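Local coordinates for protein sugar kinase MJ0406 (Methanococcus jannaschii, PDB 2C4E) that phosphorylates a broad range of nucleosides to their monophosphates with ATP as best donor, working fastest on inosine, guanosine and cytidine, at residues Phe113-Gly116 against Ala117-His120. Sequence-based numbering, arbitrary orientation.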
loop_
_atom_site.group_PDB
_atom_site.type_symbol
_atom_site.label_atom_id
_atom_site.label_comp_id
_atom_site.label_asym_id
_atom_site.label_seq_id
_atom_site.Cartn_x
_atom_site.Cartn_y
_atom_site.Cartn_z
ATOM N N PHE A 113 5.942 2.271 6.030
ATOM C CA PHE A 113 7.201 2.079 5.303
ATOM C C PHE A 113 7.564 0.596 5.181
ATOM O O PHE A 113 7.860 -0.064 6.175
ATOM C CB PHE A 113 8.343 2.837 5.973
ATOM C CG PHE A 113 9.629 2.785 5.201
ATOM C CD1 PHE A 113 9.753 3.463 3.995
ATOM C CD2 PHE A 113 10.715 2.048 5.671
ATOM C CE1 PHE A 113 10.940 3.419 3.274
ATOM C CE2 PHE A 113 11.895 2.001 4.955
ATOM C CZ PHE A 113 12.013 2.685 3.756
ATOM N N LEU A 114 7.492 0.068 3.961
ATOM C CA LEU A 114 7.879 -1.311 3.691
ATOM C C LEU A 114 9.407 -1.420 3.659
ATOM O O LEU A 114 10.052 -0.909 2.758
ATOM C CB LEU A 114 7.276 -1.781 2.362
ATOM C CG LEU A 114 7.473 -3.250 1.988
ATOM C CD1 LEU A 114 6.910 -4.159 3.056
ATOM C CD2 LEU A 114 6.810 -3.540 0.650
ATOM N N TRP A 115 9.955 -2.120 4.647
ATOM C CA TRP A 115 11.401 -2.277 4.833
ATOM C C TRP A 115 12.060 -2.976 3.641
ATOM O O TRP A 115 13.053 -2.494 3.111
ATOM C CB TRP A 115 11.615 -3.080 6.113
ATOM C CG TRP A 115 13.003 -3.158 6.623
ATOM C CD1 TRP A 115 13.701 -4.297 6.867
ATOM C CD2 TRP A 115 13.846 -2.072 7.020
ATOM N NE1 TRP A 115 14.937 -3.992 7.373
ATOM C CE2 TRP A 115 15.056 -2.629 7.471
ATOM C CE3 TRP A 115 13.713 -0.679 7.025
ATOM C CZ2 TRP A 115 16.119 -1.848 7.925
ATOM C CZ3 TRP A 115 14.770 0.095 7.483
ATOM C CH2 TRP A 115 15.954 -0.492 7.923
ATOM N N GLY A 116 11.477 -4.101 3.210
ATOM C CA GLY A 116 11.924 -4.820 2.025
ATOM C C GLY A 116 13.416 -5.145 2.003
ATOM O O GLY A 116 13.926 -5.809 2.928
ATOM N N ALA A 117 14.100 -4.643 0.959
ATOM C CA ALA A 117 15.533 -4.897 0.716
ATOM C C ALA A 117 16.490 -4.240 1.715
ATOM O O ALA A 117 17.671 -4.590 1.760
ATOM C CB ALA A 117 15.908 -4.454 -0.706
ATOM N N ALA A 118 16.002 -3.268 2.487
ATOM C CA ALA A 118 16.771 -2.710 3.604
ATOM C C ALA A 118 17.176 -3.767 4.645
ATOM O O ALA A 118 18.076 -3.534 5.461
ATOM C CB ALA A 118 15.989 -1.586 4.271
ATOM N N LYS A 119 16.528 -4.932 4.622
ATOM C CA LYS A 119 16.957 -6.042 5.475
ATOM C C LYS A 119 18.427 -6.413 5.224
ATOM O O LYS A 119 19.083 -6.980 6.095
ATOM C CB LYS A 119 16.036 -7.271 5.314
ATOM C CG LYS A 119 16.154 -8.003 3.980
ATOM C CD LYS A 119 17.304 -8.992 3.975
ATOM C CE LYS A 119 16.953 -10.294 3.344
ATOM N NZ LYS A 119 17.999 -11.332 3.597
ATOM N N HIS A 120 18.937 -6.095 4.036
ATOM C CA HIS A 120 20.288 -6.495 3.650
ATOM C C HIS A 120 21.397 -5.658 4.298
ATOM O O HIS A 120 22.536 -6.116 4.318
ATOM C CB HIS A 120 20.462 -6.469 2.121
ATOM C CG HIS A 120 19.707 -7.540 1.405
ATOM N ND1 HIS A 120 19.990 -8.882 1.556
ATOM C CD2 HIS A 120 18.667 -7.471 0.541
ATOM C CE1 HIS A 120 19.163 -9.589 0.809
ATOM N NE2 HIS A 120 18.354 -8.757 0.179
#
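Trp115 and Ala118 close a type II' beta turn, a local contact at the end of strand 109-114, outermost in its own chain of the small four-stranded sheet that serves as the lid of the ribokinase fold. The turn type follows from Gly116, whose phi/psi of 52°/-121° is readily adopted by glycine, and from Ala117, which follows in a right-handed helical conformation, together with closure by Ala118 N to Trp115 O at 3.1 Å. Lys119 N then bonds to Gly116 O at 3.2 Å and His120 N to Ala117 O at 3.0 Å, so the turn runs directly into a 3-10 segment. The first of these follow-on bonds is fairly straight at its hydrogen, although the donor stands above the carbonyl plane.

The side-chain part is a CH-pi contact: Ala118 CB sits 3.4 Å from the centroid of the Trp115 six-membered ring, almost on its normal. Trp115 CG lies anti to the backbone N (chi1 -170°), which folds the indole back over the turn. With an alanine in place of Trp115, the Ala118 methyl would probably lose its flat cover and a gap would open over the turn. Gln33 of the second subunit also packs on Trp115, and Phe113 and Leu114 pair with a parallel strand of that chain, placing the turn beside the dimer interface. Phe113 itself belongs to the substrate-binding site.

Lys119 bends past the turn, CG 3.3 Å from Gly116 O, and its NZ forms a salt bridge with Glu123. Trp115 NE1 approaches Lys119 N to 3.3 Å, but both are donors and no bond forms.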